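Local coordinates for putative metalloprotease II (Bacteroides fragilis, PDB 4ON1), which probably acts as a secreted zinc-dependent endopeptidase related to fragilysin, encoded in the pathogenicity island of this gut bacterium, at residues Leu203-Ser215 against Gln279-Trp292. Sequence-based numbering, arbitrary orientation.
Sequences LEFMLIKEKDGGS and QDKKPYILLRDGTW
Met206 lays its CB over one face of the Tyr284 ring, 3.6 Å from the centroid, while Ile208 CG1 meets the ring's edge in plane. Bends at chi2 and chi3 carry the Met206 chain along the ring, CG beside CZ and CE near OH, with SD in oblique Met-aromatic contact. A second flat group, the Arg288 guanidinium, carries Trp292 NE1 over one face, and its edge faces Glu210. NE and NH2 bind side-on, one to each carboxylate oxygen on its syn side (Arg288 NE to Glu210 OE1 2.9 Å); NH1 reaches Thr291 O.

Between these groups strands 201-209 and 284-288 pair in parallel, with parallel strands 240-248 and 319-323 beyond them, respectively. Met206 N, Ile208 N and Glu210 N donate to Pro283 O, Ile285 O and Leu287 O; Ile285 N and Leu287 N return bonds to Met206 O and Ile208 O. Leu207, Ile285 and Leu287 occupy the sheet face opposite Tyr284, Leu207 and Leu287 touching helix 217-230. At the far end Lys282 NZ meets Glu204 OE1 at 2.8 Å, 52° above the carboxylate plane, and Gln279 OE1; Thr245 binds Glu204 OE2.

An apolar interior thus has a salt bridge at each end, and the grip on buried Glu210 should favour its ionised form.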
loop_
_atom_site.group_PDB
_atom_site.type_symbol
_atom_site.label_atom_id
_atom_site.label_comp_id
_atom_site.label_asym_id
_atom_site.label_seq_id
_atom_site.Cartn_x
_atom_site.Cartn_y
_atom_site.Cartn_z
ATOM N N LEU A 203 2.565 -1.745 16.482
ATOM C CA LEU A 203 3.459 -2.284 15.470
ATOM C C LEU A 203 3.855 -1.167 14.511
ATOM O O LEU A 203 3.001 -0.614 13.816
ATOM C CB LEU A 203 2.790 -3.438 14.718
ATOM C CG LEU A 203 3.617 -4.163 13.657
ATOM C CD1 LEU A 203 4.963 -4.611 14.219
ATOM C CD2 LEU A 203 2.841 -5.344 13.116
ATOM N N GLU A 204 5.136 -0.806 14.497
ATOM C CA GLU A 204 5.602 0.263 13.607
ATOM C C GLU A 204 6.419 -0.271 12.442
ATOM O O GLU A 204 7.455 -0.903 12.647
ATOM C CB GLU A 204 6.435 1.305 14.368
ATOM C CG GLU A 204 6.953 2.444 13.471
ATOM C CD GLU A 204 7.763 3.495 14.228
ATOM O OE1 GLU A 204 8.166 3.238 15.382
ATOM O OE2 GLU A 204 8.001 4.586 13.666
ATOM N N PHE A 205 5.941 -0.032 11.222
ATOM C CA PHE A 205 6.696 -0.390 10.025
ATOM C C PHE A 205 7.540 0.779 9.551
ATOM O O PHE A 205 7.024 1.888 9.368
ATOM C CB PHE A 205 5.762 -0.838 8.899
ATOM C CG PHE A 205 5.017 -2.089 9.209
ATOM C CD1 PHE A 205 5.631 -3.327 9.074
ATOM C CD2 PHE A 205 3.708 -2.032 9.669
ATOM C CE1 PHE A 205 4.944 -4.486 9.377
ATOM C CE2 PHE A 205 3.013 -3.190 9.977
ATOM C CZ PHE A 205 3.630 -4.419 9.825
ATOM N N MET A 206 8.833 0.529 9.359
ATOM C CA MET A 206 9.726 1.539 8.810
ATOM C C MET A 206 9.845 1.323 7.311
ATOM O O MET A 206 10.447 0.352 6.850
ATOM C CB MET A 206 11.101 1.479 9.477
ATOM C CG MET A 206 11.076 1.587 10.999
ATOM S SD MET A 206 10.602 3.243 11.547
ATOM C CE MET A 206 12.123 4.135 11.188
ATOM N N LEU A 207 9.241 2.227 6.548
ATOM C CA LEU A 207 9.196 2.081 5.103
ATOM C C LEU A 207 10.263 2.969 4.483
ATOM O O LEU A 207 10.174 4.197 4.521
ATOM C CB LEU A 207 7.805 2.423 4.576
ATOM C CG LEU A 207 6.669 1.654 5.264
ATOM C CD1 LEU A 207 5.330 2.056 4.701
ATOM C CD2 LEU A 207 6.854 0.166 5.100
ATOM N N ILE A 208 11.287 2.339 3.930
ATOM C CA ILE A 208 12.467 3.070 3.502
ATOM C C ILE A 208 12.490 3.196 1.987
ATOM O O ILE A 208 12.551 2.193 1.280
ATOM C CB ILE A 208 13.759 2.374 3.976
ATOM C CG1 ILE A 208 13.701 2.087 5.485
ATOM C CG2 ILE A 208 14.974 3.233 3.638
ATOM C CD1 ILE A 208 13.479 3.342 6.357
ATOM N N LYS A 209 12.422 4.426 1.487
ATOM C CA LYS A 209 12.447 4.650 0.038
ATOM C C LYS A 209 13.852 4.498 -0.507
ATOM O O LYS A 209 14.764 5.206 -0.085
ATOM C CB LYS A 209 11.899 6.040 -0.317
ATOM C CG LYS A 209 10.440 6.218 0.083
ATOM C CD LYS A 209 9.994 7.671 0.001
ATOM C CE LYS A 209 9.928 8.145 -1.439
ATOM N NZ LYS A 209 9.394 9.532 -1.514
ATOM N N GLU A 210 14.021 3.567 -1.442
ATOM C CA GLU A 210 15.301 3.381 -2.122
ATOM C C GLU A 210 15.667 4.666 -2.860
ATOM O O GLU A 210 14.824 5.279 -3.514
ATOM C CB GLU A 210 15.234 2.192 -3.087
ATOM C CG GLU A 210 16.500 1.957 -3.917
ATOM C CD GLU A 210 16.358 0.789 -4.892
ATOM O OE1 GLU A 210 15.872 -0.290 -4.480
ATOM O OE2 GLU A 210 16.714 0.959 -6.076
ATOM N N LYS A 211 16.902 5.121 -2.694
ATOM C CA LYS A 211 17.345 6.316 -3.406
ATOM C C LYS A 211 17.363 6.080 -4.912
ATOM O O LYS A 211 17.914 5.084 -5.386
ATOM C CB LYS A 211 18.720 6.771 -2.927
ATOM C CG LYS A 211 19.135 8.111 -3.545
ATOM C CD LYS A 211 20.491 8.558 -3.044
ATOM C CE LYS A 211 20.864 9.923 -3.611
ATOM N NZ LYS A 211 22.208 10.366 -3.133
ATOM N N ASP A 212 16.738 6.997 -5.647
ATOM C CA ASP A 212 16.526 6.877 -7.088
ATOM C C ASP A 212 15.708 5.642 -7.436
ATOM O O ASP A 212 15.716 5.195 -8.578
ATOM C CB ASP A 212 17.858 6.851 -7.849
ATOM C CG ASP A 212 18.730 8.061 -7.548
ATOM O OD1 ASP A 212 18.175 9.162 -7.347
ATOM O OD2 ASP A 212 19.971 7.908 -7.519
ATOM N N GLY A 213 14.984 5.108 -6.455
ATOM C CA GLY A 213 14.161 3.930 -6.675
ATOM C C GLY A 213 12.857 4.225 -7.389
ATOM O O GLY A 213 12.218 3.313 -7.922
ATOM N N GLY A 214 12.445 5.492 -7.382
ATOM C CA GLY A 214 11.271 5.918 -8.131
ATOM C C GLY A 214 9.898 5.641 -7.520
ATOM O O GLY A 214 8.881 5.874 -8.175
ATOM N N SER A 215 9.850 5.145 -6.283
ATOM C CA SER A 215 8.565 4.927 -5.610
ATOM C C SER A 215 7.775 6.230 -5.540
ATOM O O SER A 215 8.286 7.236 -5.045
ATOM C CB SER A 215 8.771 4.372 -4.201
ATOM O OG SER A 215 9.070 2.990 -4.244
ATOM N N GLN A 279 16.934 1.896 16.527
ATOM C CA GLN A 279 15.599 1.458 16.126
ATOM C C GLN A 279 15.654 0.111 15.409
ATOM O O GLN A 279 14.951 -0.116 14.421
ATOM C CB GLN A 279 14.935 2.505 15.228
ATOM C CG GLN A 279 14.893 3.913 15.819
ATOM C CD GLN A 279 14.090 4.868 14.951
ATOM O OE1 GLN A 279 12.927 4.610 14.627
ATOM N NE2 GLN A 279 14.713 5.967 14.555
ATOM N N ASP A 280 16.485 -0.785 15.930
ATOM C CA ASP A 280 16.801 -2.040 15.251
ATOM C C ASP A 280 15.771 -3.161 15.469
ATOM O O ASP A 280 15.891 -4.241 14.888
ATOM C CB ASP A 280 18.182 -2.512 15.711
ATOM C CG ASP A 280 18.234 -2.771 17.206
ATOM O OD1 ASP A 280 18.092 -1.796 17.979
ATOM O OD2 ASP A 280 18.427 -3.940 17.612
ATOM N N LYS A 281 14.748 -2.894 16.275
ATOM C CA LYS A 281 13.772 -3.920 16.631
ATOM C C LYS A 281 12.422 -3.691 15.967
ATOM O O LYS A 281 11.391 -4.113 16.484
ATOM C CB LYS A 281 13.606 -3.966 18.150
ATOM C CG LYS A 281 14.873 -4.365 18.892
ATOM C CD LYS A 281 14.617 -4.365 20.397
ATOM C CE LYS A 281 15.660 -5.164 21.151
ATOM N NZ LYS A 281 15.353 -5.192 22.613
ATOM N N LYS A 282 12.447 -3.041 14.806
ATOM C CA LYS A 282 11.245 -2.797 14.015
ATOM C C LYS A 282 11.411 -3.452 12.653
ATOM O O LYS A 282 12.537 -3.658 12.207
ATOM C CB LYS A 282 10.993 -1.291 13.839
ATOM C CG LYS A 282 10.908 -0.496 15.124
ATOM C CD LYS A 282 10.785 0.994 14.799
ATOM C CE LYS A 282 10.969 1.857 16.045
ATOM N NZ LYS A 282 10.914 3.298 15.692
ATOM N N PRO A 283 10.292 -3.782 11.991
ATOM C CA PRO A 283 10.343 -4.276 10.612
ATOM C C PRO A 283 10.716 -3.156 9.668
ATOM O O PRO A 283 10.127 -2.082 9.768
ATOM C CB PRO A 283 8.908 -4.756 10.337
ATOM C CG PRO A 283 8.233 -4.808 11.689
ATOM C CD PRO A 283 8.920 -3.769 12.524
ATOM N N TYR A 284 11.673 -3.399 8.778
ATOM C CA TYR A 284 12.073 -2.411 7.781
ATOM C C TYR A 284 11.815 -2.928 6.381
ATOM O O TYR A 284 12.220 -4.037 6.056
ATOM C CB TYR A 284 13.553 -2.060 7.929
ATOM C CG TYR A 284 13.874 -1.157 9.093
ATOM C CD1 TYR A 284 13.911 -1.648 10.384
ATOM C CD2 TYR A 284 14.184 0.178 8.889
ATOM C CE1 TYR A 284 14.216 -0.823 11.452
ATOM C CE2 TYR A 284 14.490 1.012 9.947
ATOM C CZ TYR A 284 14.507 0.506 11.221
ATOM O OH TYR A 284 14.813 1.327 12.271
ATOM N N ILE A 285 11.148 -2.134 5.547
ATOM C CA ILE A 285 10.920 -2.555 4.174
ATOM C C ILE A 285 11.451 -1.527 3.183
ATOM O O ILE A 285 11.117 -0.343 3.262
ATOM C CB ILE A 285 9.424 -2.818 3.904
ATOM C CG1 ILE A 285 8.907 -3.923 4.826
ATOM C CG2 ILE A 285 9.211 -3.274 2.467
ATOM C CD1 ILE A 285 8.011 -3.408 5.918
ATOM N N LEU A 286 12.301 -1.986 2.262
ATOM C CA LEU A 286 12.848 -1.127 1.212
ATOM C C LEU A 286 11.883 -1.031 0.036
ATOM O O LEU A 286 11.415 -2.056 -0.476
ATOM C CB LEU A 286 14.200 -1.664 0.725
ATOM C CG LEU A 286 14.906 -0.833 -0.349
ATOM C CD1 LEU A 286 15.382 0.496 0.230
ATOM C CD2 LEU A 286 16.081 -1.606 -0.944
ATOM N N LEU A 287 11.613 0.194 -0.410
ATOM C CA LEU A 287 10.629 0.419 -1.461
ATOM C C LEU A 287 11.223 1.013 -2.738
ATOM O O LEU A 287 11.955 2.005 -2.701
ATOM C CB LEU A 287 9.515 1.344 -0.948
ATOM C CG LEU A 287 8.775 0.896 0.321
ATOM C CD1 LEU A 287 7.691 1.913 0.694
ATOM C CD2 LEU A 287 8.159 -0.464 0.104
ATOM N N ARG A 288 10.886 0.407 -3.873
ATOM C CA ARG A 288 11.249 0.948 -5.180
ATOM C C ARG A 288 10.061 0.811 -6.108
ATOM O O ARG A 288 9.152 0.023 -5.838
ATOM C CB ARG A 288 12.455 0.224 -5.770
ATOM C CG ARG A 288 12.202 -1.268 -5.960
ATOM C CD ARG A 288 13.151 -1.895 -6.963
ATOM N NE ARG A 288 14.550 -1.575 -6.688
ATOM C CZ ARG A 288 15.576 -2.108 -7.343
ATOM N NH1 ARG A 288 15.358 -3.007 -8.294
ATOM N NH2 ARG A 288 16.816 -1.752 -7.038
ATOM N N ASP A 289 10.044 1.579 -7.190
ATOM C CA ASP A 289 8.946 1.439 -8.132
ATOM C C ASP A 289 9.089 0.155 -8.945
ATOM O O ASP A 289 8.095 -0.470 -9.305
ATOM C CB ASP A 289 8.865 2.633 -9.071
ATOM C CG ASP A 289 7.680 2.542 -9.995
ATOM O OD1 ASP A 289 7.881 2.329 -11.205
ATOM O OD2 ASP A 289 6.542 2.652 -9.503
ATOM N N GLY A 290 10.332 -0.227 -9.226
ATOM C CA GLY A 290 10.619 -1.366 -10.074
ATOM C C GLY A 290 10.584 -2.711 -9.374
ATOM O O GLY A 290 9.897 -2.894 -8.371
ATOM N N THR A 291 11.332 -3.662 -9.921
ATOM C CA THR A 291 11.335 -5.029 -9.421
ATOM C C THR A 291 12.753 -5.553 -9.276
ATOM O O THR A 291 13.717 -4.830 -9.515
ATOM C CB THR A 291 10.575 -5.970 -10.361
ATOM O OG1 THR A 291 11.137 -5.868 -11.676
ATOM C CG2 THR A 291 9.094 -5.618 -10.398
ATOM N N TRP A 292 12.871 -6.820 -8.894
ATOM C CA TRP A 292 14.167 -7.473 -8.806
ATOM C C TRP A 292 14.224 -8.676 -9.734
ATOM O O TRP A 292 13.198 -9.098 -10.277
ATOM C CB TRP A 292 14.470 -7.897 -7.367
ATOM C CG TRP A 292 14.662 -6.733 -6.456
ATOM C CD1 TRP A 292 15.847 -6.136 -6.130
ATOM C CD2 TRP A 292 13.638 -5.997 -5.777
ATOM N NE1 TRP A 292 15.622 -5.079 -5.282
ATOM C CE2 TRP A 292 14.276 -4.971 -5.051
ATOM C CE3 TRP A 292 12.246 -6.108 -5.710
ATOM C CZ2 TRP A 292 13.567 -4.068 -4.260
ATOM C CZ3 TRP A 292 11.546 -5.211 -4.929
ATOM C CH2 TRP A 292 12.206 -4.204 -4.211
HETATM O O HOH W 1 10.569 6.258 14.094
HETATM O O HOH W 2 12.133 4.438 -4.100
HETATM O O HOH W 3 17.359 -2.709 -3.956
HETATM O O HOH W 4 12.759 1.123 -9.411
#